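Local atomic coordinates of NADP-dependent glyceraldehyde-3-phosphate dehydrogenase (Bacillus halodurans, PDB entry 3PRL), a protein that probably catalyses the non-phosphorylating, NADP-dependent oxidation of glyceraldehyde 3-phosphate, as a member of the aldehyde dehydrogenase family. Residues 289-303 with 384-398. Numbering follows the deposited sequence.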
loop_
_atom_site.group_PDB
_atom_site.type_symbol
_atom_site.label_atom_id
_atom_site.label_comp_id
_atom_site.label_asym_id
_atom_site.label_seq_id
_atom_site.Cartn_x
_atom_site.Cartn_y
_atom_site.Cartn_z
ATOM N N SER D 289 21.477 18.203 -27.851
ATOM C CA SER D 289 21.359 19.569 -28.400
ATOM C C SER D 289 20.122 20.356 -27.961
ATOM O O SER D 289 19.655 21.231 -28.695
ATOM C CB SER D 289 21.455 19.561 -29.940
ATOM O OG SER D 289 22.758 19.206 -30.386
ATOM N N GLY D 290 19.589 20.057 -26.777
ATOM C CA GLY D 290 18.418 20.787 -26.255
ATOM C C GLY D 290 17.063 20.313 -26.770
ATOM O O GLY D 290 16.043 20.990 -26.562
ATOM N N GLN D 291 17.040 19.162 -27.441
ATOM C CA GLN D 291 15.787 18.602 -27.966
ATOM C C GLN D 291 15.163 17.639 -26.977
ATOM O O GLN D 291 14.951 16.464 -27.268
ATOM C CB GLN D 291 16.003 17.937 -29.318
ATOM C CG GLN D 291 16.448 18.934 -30.373
ATOM C CD GLN D 291 16.941 18.272 -31.620
ATOM O OE1 GLN D 291 16.440 18.537 -32.705
ATOM N NE2 GLN D 291 17.927 17.397 -31.481
ATOM N N ARG D 292 14.874 18.169 -25.792
ATOM C CA ARG D 292 14.335 17.391 -24.697
ATOM C C ARG D 292 13.256 18.207 -24.027
ATOM O O ARG D 292 13.402 19.435 -23.845
ATOM C CB ARG D 292 15.444 17.047 -23.702
ATOM C CG ARG D 292 16.443 16.031 -24.239
ATOM C CD ARG D 292 17.682 15.887 -23.356
ATOM N NE ARG D 292 17.441 15.088 -22.161
ATOM C CZ ARG D 292 17.744 15.488 -20.926
ATOM N NH1 ARG D 292 18.312 16.677 -20.724
ATOM N NH2 ARG D 292 17.488 14.700 -19.892
ATOM N N CYS D 293 12.166 17.541 -23.675
ATOM C CA CYS D 293 11.110 18.225 -22.963
ATOM C C CYS D 293 11.607 18.514 -21.562
ATOM O O CYS D 293 11.447 19.619 -21.077
ATOM C CB CYS D 293 9.815 17.418 -22.973
ATOM S SG CYS D 293 9.132 17.329 -24.623
ATOM N N THR D 294 12.234 17.508 -20.947
ATOM C CA THR D 294 12.873 17.651 -19.656
ATOM C C THR D 294 14.354 18.016 -19.859
ATOM O O THR D 294 15.150 17.204 -20.342
ATOM C CB THR D 294 12.739 16.368 -18.840
ATOM O OG1 THR D 294 11.454 15.765 -19.093
ATOM C CG2 THR D 294 12.868 16.673 -17.364
ATOM N N ALA D 295 14.686 19.247 -19.490
ATOM C CA ALA D 295 16.009 19.841 -19.674
ATOM C C ALA D 295 15.968 21.241 -19.118
ATOM O O ALA D 295 14.963 21.937 -19.262
ATOM C CB ALA D 295 16.376 19.901 -21.147
ATOM N N ILE D 296 17.074 21.661 -18.511
ATOM C CA ILE D 296 17.232 23.026 -18.054
ATOM C C ILE D 296 17.315 23.967 -19.274
ATOM O O ILE D 296 18.140 23.783 -20.165
ATOM C CB ILE D 296 18.493 23.161 -17.178
ATOM C CG1 ILE D 296 18.335 22.390 -15.855
ATOM C CG2 ILE D 296 18.889 24.627 -17.003
ATOM C CD1 ILE D 296 17.373 22.987 -14.856
ATOM N N LYS D 297 16.455 24.971 -19.308
ATOM C CA LYS D 297 16.402 25.881 -20.446
ATOM C C LYS D 297 16.401 27.326 -20.005
ATOM O O LYS D 297 16.216 28.203 -20.820
ATOM C CB LYS D 297 15.151 25.605 -21.280
ATOM C CG LYS D 297 15.171 24.302 -22.057
ATOM C CD LYS D 297 13.785 23.977 -22.474
ATOM C CE LYS D 297 13.717 22.668 -23.205
ATOM N NZ LYS D 297 12.438 21.970 -22.834
ATOM N N ARG D 298 16.620 27.557 -18.715
ATOM C CA ARG D 298 16.544 28.876 -18.090
ATOM C C ARG D 298 17.418 28.874 -16.848
ATOM O O ARG D 298 17.254 28.003 -15.988
ATOM C CB ARG D 298 15.116 29.140 -17.601
ATOM C CG ARG D 298 14.192 29.883 -18.525
ATOM C CD ARG D 298 12.985 30.378 -17.727
ATOM N NE ARG D 298 12.088 29.304 -17.290
ATOM C CZ ARG D 298 10.889 29.502 -16.739
ATOM N NH1 ARG D 298 10.429 30.745 -16.560
ATOM N NH2 ARG D 298 10.140 28.461 -16.377
ATOM N N VAL D 299 18.332 29.833 -16.730
ATOM C CA VAL D 299 19.048 29.991 -15.469
ATOM C C VAL D 299 18.684 31.301 -14.776
ATOM O O VAL D 299 19.035 32.378 -15.245
ATOM C CB VAL D 299 20.582 29.919 -15.621
ATOM C CG1 VAL D 299 21.247 30.036 -14.247
ATOM C CG2 VAL D 299 21.017 28.631 -16.323
ATOM N N PHE D 300 17.978 31.201 -13.658
ATOM C CA PHE D 300 17.858 32.337 -12.748
ATOM C C PHE D 300 19.013 32.240 -11.753
ATOM O O PHE D 300 19.037 31.335 -10.918
ATOM C CB PHE D 300 16.526 32.308 -11.989
ATOM C CG PHE D 300 15.308 32.299 -12.871
ATOM C CD1 PHE D 300 14.902 33.448 -13.537
ATOM C CD2 PHE D 300 14.553 31.142 -13.014
ATOM C CE1 PHE D 300 13.768 33.442 -14.340
ATOM C CE2 PHE D 300 13.419 31.125 -13.819
ATOM C CZ PHE D 300 13.023 32.270 -14.479
ATOM N N VAL D 301 19.969 33.161 -11.841
ATOM C CA VAL D 301 21.148 33.130 -10.966
ATOM C C VAL D 301 21.267 34.403 -10.129
ATOM O O VAL D 301 21.168 35.509 -10.656
ATOM C CB VAL D 301 22.474 32.871 -11.765
ATOM C CG1 VAL D 301 22.726 33.950 -12.799
ATOM C CG2 VAL D 301 23.656 32.732 -10.823
ATOM N N GLN D 302 21.483 34.241 -8.825
ATOM C CA GLN D 302 21.601 35.389 -7.930
ATOM C C GLN D 302 22.762 36.283 -8.354
ATOM O O GLN D 302 23.790 35.787 -8.812
ATOM C CB GLN D 302 21.773 34.940 -6.479
ATOM C CG GLN D 302 21.214 35.937 -5.490
ATOM C CD GLN D 302 21.531 35.592 -4.062
ATOM O OE1 GLN D 302 20.765 34.896 -3.399
ATOM N NE2 GLN D 302 22.661 36.082 -3.570
ATOM N N ASP D 303 22.583 37.595 -8.220
ATOM C CA ASP D 303 23.597 38.565 -8.656
ATOM C C ASP D 303 24.983 38.399 -8.013
ATOM O O ASP D 303 25.999 38.477 -8.711
ATOM C CB ASP D 303 23.093 40.017 -8.534
ATOM C CG ASP D 303 22.367 40.292 -7.221
ATOM O OD1 ASP D 303 23.027 40.434 -6.163
ATOM O OD2 ASP D 303 21.123 40.397 -7.260
ATOM N N TRP D 384 11.174 32.412 -22.437
ATOM C CA TRP D 384 9.838 31.863 -22.259
ATOM C C TRP D 384 9.609 30.673 -23.184
ATOM O O TRP D 384 9.236 29.583 -22.715
ATOM C CB TRP D 384 8.772 32.956 -22.501
ATOM C CG TRP D 384 8.908 34.166 -21.607
ATOM C CD1 TRP D 384 9.198 35.455 -21.992
ATOM C CD2 TRP D 384 8.771 34.198 -20.178
ATOM N NE1 TRP D 384 9.240 36.280 -20.893
ATOM C CE2 TRP D 384 8.983 35.539 -19.767
ATOM C CE3 TRP D 384 8.478 33.228 -19.204
ATOM C CZ2 TRP D 384 8.926 35.930 -18.425
ATOM C CZ3 TRP D 384 8.407 33.624 -17.860
ATOM C CH2 TRP D 384 8.632 34.966 -17.487
ATOM N N GLU D 385 9.845 30.882 -24.482
ATOM C CA GLU D 385 9.565 29.878 -25.509
ATOM C C GLU D 385 10.605 28.750 -25.565
ATOM O O GLU D 385 11.795 28.985 -25.814
ATOM C CB GLU D 385 9.444 30.518 -26.901
ATOM C CG GLU D 385 8.469 31.703 -26.999
ATOM C CD GLU D 385 8.296 32.225 -28.430
ATOM O OE1 GLU D 385 8.648 31.513 -29.402
ATOM O OE2 GLU D 385 7.789 33.358 -28.576
ATOM N N GLU D 386 10.131 27.521 -25.370
ATOM C CA GLU D 386 10.962 26.337 -25.504
ATOM C C GLU D 386 11.511 26.264 -26.939
ATOM O O GLU D 386 10.748 26.146 -27.887
ATOM C CB GLU D 386 10.145 25.088 -25.160
ATOM C CG GLU D 386 10.850 23.769 -25.432
ATOM C CD GLU D 386 9.963 22.551 -25.183
ATOM O OE1 GLU D 386 8.861 22.471 -25.775
ATOM O OE2 GLU D 386 10.377 21.661 -24.411
ATOM N N PRO D 387 12.848 26.338 -27.086
ATOM C CA PRO D 387 13.536 26.440 -28.369
ATOM C C PRO D 387 13.647 25.093 -29.051
ATOM O O PRO D 387 13.646 25.014 -30.279
ATOM C CB PRO D 387 14.937 26.931 -27.972
ATOM C CG PRO D 387 14.820 27.351 -26.523
ATOM C CD PRO D 387 13.801 26.416 -25.973
ATOM N N PHE D 388 13.702 24.035 -28.244
ATOM C CA PHE D 388 14.049 22.707 -28.730
ATOM C C PHE D 388 15.382 22.724 -29.512
ATOM O O PHE D 388 15.489 22.189 -30.614
ATOM C CB PHE D 388 12.879 22.071 -29.492
ATOM C CG PHE D 388 12.461 20.745 -28.913
ATOM C CD1 PHE D 388 12.013 20.662 -27.593
ATOM C CD2 PHE D 388 12.566 19.571 -29.655
ATOM C CE1 PHE D 388 11.655 19.446 -27.034
ATOM C CE2 PHE D 388 12.212 18.329 -29.089
ATOM C CZ PHE D 388 11.767 18.271 -27.784
ATOM N N GLY D 389 16.387 23.343 -28.901
ATOM C CA GLY D 389 17.672 23.604 -29.561
ATOM C C GLY D 389 18.766 24.082 -28.623
ATOM O O GLY D 389 18.470 24.494 -27.494
ATOM N N PRO D 390 20.037 24.035 -29.086
ATOM C CA PRO D 390 21.207 24.190 -28.221
ATOM C C PRO D 390 21.453 25.653 -27.875
ATOM O O PRO D 390 22.430 26.254 -28.340
ATOM C CB PRO D 390 22.341 23.636 -29.075
ATOM C CG PRO D 390 21.942 23.939 -30.466
ATOM C CD PRO D 390 20.426 23.946 -30.506
ATOM N N VAL D 391 20.557 26.200 -27.061
ATOM C CA VAL D 391 20.602 27.589 -26.645
ATOM C C VAL D 391 20.217 27.638 -25.174
ATOM O O VAL D 391 19.329 26.901 -24.735
ATOM C CB VAL D 391 19.682 28.491 -27.522
ATOM C CG1 VAL D 391 18.185 28.283 -27.199
ATOM C CG2 VAL D 391 20.060 29.955 -27.370
ATOM N N LEU D 392 20.903 28.475 -24.406
ATOM C CA LEU D 392 20.671 28.529 -22.967
ATOM C C LEU D 392 20.790 29.965 -22.482
ATOM O O LEU D 392 21.866 30.563 -22.586
ATOM C CB LEU D 392 21.667 27.625 -22.222
ATOM C CG LEU D 392 21.600 27.566 -20.689
ATOM C CD1 LEU D 392 20.244 27.061 -20.219
ATOM C CD2 LEU D 392 22.736 26.703 -20.129
ATOM N N PRO D 393 19.685 30.531 -21.986
ATOM C CA PRO D 393 19.747 31.889 -21.447
ATOM C C PRO D 393 20.132 31.910 -19.977
ATOM O O PRO D 393 19.806 30.994 -19.233
ATOM C CB PRO D 393 18.320 32.403 -21.629
ATOM C CG PRO D 393 17.465 31.169 -21.597
ATOM C CD PRO D 393 18.299 30.056 -22.153
ATOM N N ILE D 394 20.840 32.959 -19.576
ATOM C CA ILE D 394 21.091 33.208 -18.167
ATOM C C ILE D 394 20.307 34.461 -17.763
ATOM O O ILE D 394 20.330 35.482 -18.467
ATOM C CB ILE D 394 22.615 33.339 -17.840
ATOM C CG1 ILE D 394 23.468 32.314 -18.625
ATOM C CG2 ILE D 394 22.864 33.265 -16.333
ATOM C CD1 ILE D 394 23.173 30.844 -18.350
ATOM N N ILE D 395 19.581 34.363 -16.654
ATOM C CA ILE D 395 18.782 35.475 -16.179
ATOM C C ILE D 395 19.309 35.893 -14.815
ATOM O O ILE D 395 19.264 35.132 -13.852
ATOM C CB ILE D 395 17.258 35.154 -16.180
ATOM C CG1 ILE D 395 16.765 34.920 -17.616
ATOM C CG2 ILE D 395 16.465 36.280 -15.527
ATOM C CD1 ILE D 395 15.395 34.268 -17.726
ATOM N N ARG D 396 19.866 37.096 -14.761
ATOM C CA ARG D 396 20.469 37.590 -13.533
ATOM C C ARG D 396 19.345 38.036 -12.598
ATOM O O ARG D 396 18.534 38.898 -12.938
ATOM C CB ARG D 396 21.481 38.722 -13.804
ATOM C CG ARG D 396 22.137 38.678 -15.186
ATOM C CD ARG D 396 23.587 39.148 -15.153
ATOM N NE ARG D 396 24.527 38.021 -15.133
ATOM C CZ ARG D 396 25.828 38.116 -14.865
ATOM N NH1 ARG D 396 26.377 39.283 -14.568
ATOM N NH2 ARG D 396 26.583 37.027 -14.876
ATOM N N VAL D 397 19.289 37.413 -11.430
ATOM C CA VAL D 397 18.197 37.632 -10.485
ATOM C C VAL D 397 18.738 38.170 -9.146
ATOM O O VAL D 397 19.934 38.070 -8.880
ATOM C CB VAL D 397 17.375 36.322 -10.324
ATOM C CG1 VAL D 397 16.350 36.442 -9.240
ATOM C CG2 VAL D 397 16.697 35.965 -11.635
ATOM N N LYS D 398 17.863 38.753 -8.325
ATOM C CA LYS D 398 18.256 39.291 -7.022
ATOM C C LYS D 398 18.169 38.249 -5.905
ATOM O O LYS D 398 19.050 38.181 -5.051
ATOM C CB LYS D 398 17.411 40.516 -6.652
ATOM C CG LYS D 398 18.185 41.619 -5.913
ATOM C CD LYS D 398 17.329 42.352 -4.859
ATOM C CE LYS D 398 15.990 42.877 -5.417
ATOM N NZ LYS D 398 15.038 43.297 -4.342
HETATM O O HOH W 1 15.516 23.720 -25.970
#
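With CG anti to the backbone N (chi1 173°) and an extended chain, E386 reaches K297, whose CG is anti to its own carbonyl carbon (chi1 -71°). The salt bridge, K297 NZ to E386 OE2 at 2.6 Å, uses the carboxylate's anti lone pair. R292 O (2.9 Å from K297 NZ, which lies in its carbonyl plane), C293 O (approached from above its own carbonyl plane) and G262 O are also within bonding reach: four acceptors for three hydrogens, so one must be shared. With a methionine in place of K297, E386 would probably lose its charge partner and the R292 and C293 carbonyls a donor, leaving that loop freer to shift. Q291 CA makes a CH-pi contact over the F388 ring face, 3.8 Å from the centroid; C293 SG, 5.2 Å from that centroid and 75° off the ring normal, makes a sulfur-aromatic contact at the edge. Water 1 bridges G290 O and G389 N. V301 N to I395 O (2.9 Å) and V397 N to V301 O (2.8 Å) demonstrate parallel strand pairing. The aldehyde dehydrogenase cysteine-signature loop, where C293 is probably the nucleophile, runs into strand 296-302, paired with 391-397, and F388 approaches F162 of the NADP site.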